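Local coordinates for protein phenylacetaldehyde dehydrogenase (Burkholderia cenocepacia, PDB 4O5H) that probably oxidises phenylacetaldehyde to phenylacetate with NAD+, as a member of the aldehyde dehydrogenase family, at residues A[118-123]-A[185-190]; A[311-316]-A[354-359]. All blocks are in the same frame, centred on the assembly; numbering follows the deposited sequence.

Interaction 1 (A[118-123]-A[185-190]). With NA (sodium ion), chain I.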
loop_
_atom_site.group_PDB
_atom_site.type_symbol
_atom_site.label_atom_id
_atom_site.label_comp_id
_atom_site.label_asym_id
_atom_site.label_seq_id
_atom_site.Cartn_x
_atom_site.Cartn_y
_atom_site.Cartn_z
ATOM N N LEU A 118 -11.350 9.760 -31.607
ATOM C CA LEU A 118 -12.699 10.317 -31.643
ATOM C C LEU A 118 -13.283 10.553 -30.249
ATOM O O LEU A 118 -14.056 11.484 -30.043
ATOM C CB LEU A 118 -13.645 9.421 -32.455
ATOM C CG LEU A 118 -13.316 9.322 -33.941
ATOM C CD1 LEU A 118 -14.113 8.215 -34.624
ATOM C CD2 LEU A 118 -13.562 10.653 -34.631
ATOM N N ASP A 119 -12.982 9.666 -29.325
ATOM C CA ASP A 119 -13.616 9.657 -28.000
ATOM C C ASP A 119 -12.872 10.588 -27.070
ATOM O O ASP A 119 -13.491 11.354 -26.334
ATOM C CB ASP A 119 -13.614 8.203 -27.484
ATOM C CG ASP A 119 -14.454 7.994 -26.251
ATOM O OD1 ASP A 119 -15.199 8.927 -25.832
ATOM O OD2 ASP A 119 -14.356 6.872 -25.660
ATOM N N ASN A 120 -11.560 10.513 -27.091
ATOM C CA ASN A 120 -10.676 11.291 -26.173
ATOM C C ASN A 120 -10.247 12.633 -26.766
ATOM O O ASN A 120 -10.116 13.629 -26.031
ATOM C CB ASN A 120 -9.451 10.452 -25.780
ATOM C CG ASN A 120 -8.278 11.289 -25.323
ATOM O OD1 ASN A 120 -7.616 11.913 -26.117
ATOM N ND2 ASN A 120 -8.027 11.305 -24.029
ATOM N N GLY A 121 -10.025 12.661 -28.073
ATOM C CA GLY A 121 -9.646 13.890 -28.777
ATOM C C GLY A 121 -8.185 13.982 -29.241
ATOM O O GLY A 121 -7.861 14.818 -30.103
ATOM N N LYS A 122 -7.313 13.142 -28.688
ATOM C CA LYS A 122 -5.910 13.183 -29.016
ATOM C C LYS A 122 -5.610 12.849 -30.499
ATOM O O LYS A 122 -6.390 12.192 -31.176
ATOM C CB LYS A 122 -5.096 12.269 -28.109
ATOM C CG LYS A 122 -5.352 10.769 -28.300
ATOM C CD LYS A 122 -4.456 9.974 -27.356
ATOM C CE LYS A 122 -4.940 10.110 -25.926
ATOM N NZ LYS A 122 -3.898 9.661 -24.943
ATOM N N PRO A 123 -4.455 13.336 -31.002
ATOM C CA PRO A 123 -4.088 13.016 -32.389
ATOM C C PRO A 123 -4.051 11.505 -32.641
ATOM O O PRO A 123 -3.417 10.752 -31.886
ATOM C CB PRO A 123 -2.707 13.628 -32.535
ATOM C CG PRO A 123 -2.679 14.753 -31.527
ATOM C CD PRO A 123 -3.455 14.193 -30.354
ATOM N N ASN A 185 -7.639 10.312 -19.778
ATOM C CA ASN A 185 -6.567 10.954 -20.571
ATOM C C ASN A 185 -5.782 9.981 -21.475
ATOM O O ASN A 185 -5.264 10.396 -22.499
ATOM C CB ASN A 185 -5.613 11.804 -19.710
ATOM C CG ASN A 185 -4.888 11.013 -18.622
ATOM O OD1 ASN A 185 -5.409 10.017 -18.098
ATOM N ND2 ASN A 185 -3.719 11.483 -18.241
ATOM N N PHE A 186 -5.680 8.723 -21.038
ATOM C CA PHE A 186 -5.099 7.614 -21.828
ATOM C C PHE A 186 -6.026 6.383 -21.612
ATOM O O PHE A 186 -5.663 5.428 -20.890
ATOM C CB PHE A 186 -3.694 7.271 -21.353
ATOM C CG PHE A 186 -2.669 8.379 -21.512
ATOM C CD1 PHE A 186 -1.939 8.480 -22.652
ATOM C CD2 PHE A 186 -2.441 9.285 -20.505
ATOM C CE1 PHE A 186 -0.982 9.463 -22.815
ATOM C CE2 PHE A 186 -1.485 10.306 -20.657
ATOM C CZ PHE A 186 -0.743 10.376 -21.825
ATOM N N PRO A 187 -7.222 6.414 -22.194
ATOM C CA PRO A 187 -8.225 5.393 -21.831
ATOM C C PRO A 187 -7.795 3.950 -22.071
ATOM O O PRO A 187 -7.772 3.180 -21.130
ATOM C CB PRO A 187 -9.421 5.750 -22.679
ATOM C CG PRO A 187 -9.229 7.201 -23.046
ATOM C CD PRO A 187 -7.750 7.394 -23.158
ATOM N N LEU A 188 -7.363 3.607 -23.272
ATOM C CA LEU A 188 -6.930 2.247 -23.530
ATOM C C LEU A 188 -5.656 1.878 -22.770
ATOM O O LEU A 188 -5.547 0.781 -22.224
ATOM C CB LEU A 188 -6.741 2.034 -25.034
ATOM C CG LEU A 188 -6.306 0.628 -25.419
ATOM C CD1 LEU A 188 -7.396 -0.426 -25.148
ATOM C CD2 LEU A 188 -5.918 0.600 -26.888
ATOM N N LEU A 189 -4.675 2.758 -22.784
ATOM C CA LEU A 189 -3.394 2.453 -22.186
ATOM C C LEU A 189 -3.523 2.221 -20.659
ATOM O O LEU A 189 -2.945 1.255 -20.128
ATOM C CB LEU A 189 -2.420 3.563 -22.471
ATOM C CG LEU A 189 -0.982 3.396 -21.947
ATOM C CD1 LEU A 189 -0.341 2.168 -22.545
ATOM C CD2 LEU A 189 -0.162 4.631 -22.255
ATOM N N MET A 190 -4.309 3.058 -19.984
ATOM C CA MET A 190 -4.498 2.925 -18.551
ATOM C C MET A 190 -5.284 1.648 -18.243
ATOM O O MET A 190 -5.040 0.993 -17.225
ATOM C CB MET A 190 -5.222 4.166 -17.959
ATOM C CG MET A 190 -4.522 5.541 -17.895
ATOM S SD MET A 190 -2.941 5.490 -17.092
ATOM C CE MET A 190 -1.877 4.996 -18.465
HETATM NA NA NA I . -15.578 11.124 -25.117
HETATM O O HOH W 1 -17.766 11.525 -24.185
HETATM O O HOH W 2 -15.235 13.438 -24.745
#

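Interaction 2 (A[311-316]-A[354-359])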
loop_
_atom_site.group_PDB
_atom_site.type_symbol
_atom_site.label_atom_id
_atom_site.label_comp_id
_atom_site.label_asym_id
_atom_site.label_seq_id
_atom_site.Cartn_x
_atom_site.Cartn_y
_atom_site.Cartn_z
ATOM N N PHE A 311 2.579 17.744 -24.557
ATOM C CA PHE A 311 2.242 16.344 -24.893
ATOM C C PHE A 311 0.836 16.011 -24.368
ATOM O O PHE A 311 0.480 16.362 -23.226
ATOM C CB PHE A 311 3.289 15.409 -24.279
ATOM C CG PHE A 311 2.896 13.956 -24.272
ATOM C CD1 PHE A 311 2.615 13.309 -25.450
ATOM C CD2 PHE A 311 2.919 13.214 -23.090
ATOM C CE1 PHE A 311 2.251 11.970 -25.434
ATOM C CE2 PHE A 311 2.555 11.864 -23.067
ATOM C CZ PHE A 311 2.233 11.250 -24.261
ATOM N N ASN A 312 0.035 15.397 -25.229
ATOM C CA ASN A 312 -1.349 15.049 -24.905
ATOM C C ASN A 312 -2.156 16.224 -24.344
ATOM O O ASN A 312 -2.962 16.051 -23.424
ATOM C CB ASN A 312 -1.383 13.860 -23.916
ATOM C CG ASN A 312 -2.695 13.092 -23.958
ATOM O OD1 ASN A 312 -3.243 12.850 -25.036
ATOM N ND2 ASN A 312 -3.231 12.748 -22.789
ATOM N N GLN A 313 -1.942 17.406 -24.917
ATOM C CA GLN A 313 -2.631 18.631 -24.516
ATOM C C GLN A 313 -2.460 18.950 -23.034
ATOM O O GLN A 313 -3.309 19.616 -22.452
ATOM C CB GLN A 313 -4.119 18.572 -24.837
ATOM C CG GLN A 313 -4.460 18.412 -26.300
ATOM C CD GLN A 313 -4.455 17.003 -26.824
ATOM O OE1 GLN A 313 -3.948 16.741 -27.892
ATOM N NE2 GLN A 313 -5.040 16.079 -26.068
ATOM N N GLY A 314 -1.347 18.505 -22.439
ATOM C CA GLY A 314 -1.091 18.717 -21.016
ATOM C C GLY A 314 -1.942 17.862 -20.101
ATOM O O GLY A 314 -1.882 18.026 -18.871
ATOM N N GLN A 315 -2.729 16.936 -20.678
ATOM C CA GLN A 315 -3.607 16.082 -19.901
ATOM C C GLN A 315 -2.849 14.812 -19.531
ATOM O O GLN A 315 -3.149 13.693 -19.983
ATOM C CB GLN A 315 -4.879 15.764 -20.695
ATOM C CG GLN A 315 -5.707 17.004 -20.983
ATOM C CD GLN A 315 -6.810 16.776 -21.969
ATOM O OE1 GLN A 315 -6.669 16.013 -22.949
ATOM N NE2 GLN A 315 -7.901 17.426 -21.742
ATOM N N VAL A 316 -1.864 15.007 -18.672
ATOM C CA VAL A 316 -0.929 13.982 -18.286
ATOM C C VAL A 316 -0.598 14.214 -16.808
ATOM O O VAL A 316 -0.267 15.328 -16.402
ATOM C CB VAL A 316 0.361 14.105 -19.094
ATOM C CG1 VAL A 316 1.293 12.947 -18.790
ATOM C CG2 VAL A 316 0.070 14.161 -20.592
ATOM N N THR A 354 -2.498 17.611 -37.075
ATOM C CA THR A 354 -2.812 18.162 -35.770
ATOM C C THR A 354 -1.730 17.800 -34.788
ATOM O O THR A 354 -1.354 16.639 -34.675
ATOM C CB THR A 354 -4.159 17.664 -35.253
ATOM O OG1 THR A 354 -5.213 18.301 -35.965
ATOM C CG2 THR A 354 -4.310 17.965 -33.761
ATOM N N GLN A 355 -1.240 18.786 -34.059
ATOM C CA GLN A 355 -0.328 18.546 -32.959
ATOM C C GLN A 355 -0.958 18.728 -31.600
ATOM O O GLN A 355 -0.517 18.109 -30.633
ATOM C CB GLN A 355 0.865 19.487 -33.083
ATOM C CG GLN A 355 1.603 19.310 -34.381
ATOM C CD GLN A 355 2.627 20.403 -34.600
ATOM O OE1 GLN A 355 2.289 21.554 -34.855
ATOM N NE2 GLN A 355 3.885 20.026 -34.564
ATOM N N ILE A 356 -1.960 19.591 -31.511
ATOM C CA ILE A 356 -2.705 19.827 -30.287
ATOM C C ILE A 356 -4.190 19.609 -30.579
ATOM O O ILE A 356 -4.772 20.357 -31.367
ATOM C CB ILE A 356 -2.472 21.275 -29.822
ATOM C CG1 ILE A 356 -1.078 21.415 -29.224
ATOM C CG2 ILE A 356 -3.489 21.733 -28.808
ATOM C CD1 ILE A 356 -0.961 20.889 -27.808
ATOM N N GLY A 357 -4.771 18.573 -29.965
ATOM C CA GLY A 357 -6.198 18.348 -30.041
ATOM C C GLY A 357 -6.971 19.208 -29.051
ATOM O O GLY A 357 -6.385 19.991 -28.328
ATOM N N PRO A 358 -8.293 19.038 -28.986
ATOM C CA PRO A 358 -9.117 19.721 -27.968
ATOM C C PRO A 358 -8.926 19.049 -26.627
ATOM O O PRO A 358 -8.368 17.941 -26.562
ATOM C CB PRO A 358 -10.558 19.468 -28.472
ATOM C CG PRO A 358 -10.459 18.135 -29.119
ATOM C CD PRO A 358 -9.084 18.091 -29.771
ATOM N N LEU A 359 -9.403 19.681 -25.580
ATOM C CA LEU A 359 -9.513 19.048 -24.305
ATOM C C LEU A 359 -10.701 18.101 -24.332
ATOM O O LEU A 359 -11.544 18.175 -25.214
ATOM C CB LEU A 359 -9.611 20.107 -23.201
ATOM C CG LEU A 359 -8.518 21.188 -23.209
ATOM C CD1 LEU A 359 -8.582 22.036 -21.944
ATOM C CD2 LEU A 359 -7.112 20.613 -23.352
HETATM O O HOH W 3 -1.415 16.846 -28.014
#

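Interaction 1 (A[118-123]-A[185-190])
K122 makes the polar bond of this contact: its NZ donates to the carbonyl oxygen of N185 at 2.9 Å, from within the carbonyl plane and at a C=O...N angle of 145°. The chain reaches this position because CG lies between the backbone N and the carbonyl carbon (chi1 68°) and the chain, straight at chi2, bends at chi3. N185 O and D131, the latter through a salt bridge, both hold the ammonium, with a weak bond to N312 OD1 besides. Beside it, N120 brings its ND2 to 3.3 Å from N185 O, while ND2 itself is hydrogen-bonded to W184 O.

Two further contacts are van der Waals approaches of a nitrogen to carbon. K122 NZ lies 3.2 Å from F186 CD1, oblique to the ring, and P187 CD packs against N120 ND2 at 4.0 Å.

Within 118-123, N120 OD1 accepts from K122 N at 2.9 Å, an Asx turn where helix 109-120 ends. One residue earlier, D119 binds sodium through both O and OD1. The contact holds the backbone carbonyl of N185, whose ND2 donates to Q315 O; N185 is the asparagine of the P-W-N-F-P motif, which in related aldehyde dehydrogenases contributes its side-chain amide to the oxyanion hole.

Interaction 2 (A[311-316]-A[354-359])
Q313 reaches across to 354-359 with its whole side chain, beginning at CB, which rests 3.9 Å from CD2 of L359. CG follows anti to the carbonyl carbon (chi1 -61°) and meets G357 O at 3.2 Å, with the CG2 methyl of I356 at 4.3 Å. A bend at chi2 then turns the amide along the backbone of G357, bringing CD to 3.5 Å from G357 N. At the tip, OE1 accepts from G357 N at 2.9 Å. The N-H points fairly well at the oxygen (150°), yet the nitrogen stands 43° out of the carbonyl plane, so no lone pair is met squarely. A water approaches OE1 at a doubtfully short distance; it donates to Q355 O and accepts a weak bond from Q313 N, thus bridging both segments. The other branch, NE2, stays 3.8 Å from P358 O.

The backbone carrying Q313 is part of the cysteine signature of aldehyde dehydrogenases, just ahead of its cysteine. N312, Q313 and G314 all have positive phi near left-handed helical values, and the turn is held by bonds from G314 N to F311 O and from Q315 N to N312 O. Q315, at the centre of an inverse gamma turn, has its carbonyl oxygen bonded by N312 ND2 at 3.0 Å, from above the carbonyl plane.

Alongside Q313, the extended side chain of Q315 runs obliquely over L359, covering its CB and the branch ending in CD2. L359 therefore touches both glutamines, while its backbone hydrogen-bonds to F394. P358 starts its side chain away from 311-316, and its ring touches F395.

Overall arrangement
From the N terminus, helix 109-120 ends in 118-123, and interaction 1 closes a 61-residue excursion through helix 124-145 and strand 166-181 at the start of helix 187-201. Much later, after helix 298-310, the chain enters 311-316, and interaction 2 closes a second, shorter loop of 37 residues, through strand 320-326 and helix 330-343, at 354-359. The loops follow in series, neither nesting nor crossing, yet the centres of the two contacts lie only about 10 Å apart. N185 joins them: its ND2 and O probably hydrogen-bond to Q315 O and N312 ND2, respectively. Helices packed near the eight-stranded sheet are thereby tied to the loop entering the seven-stranded sheet.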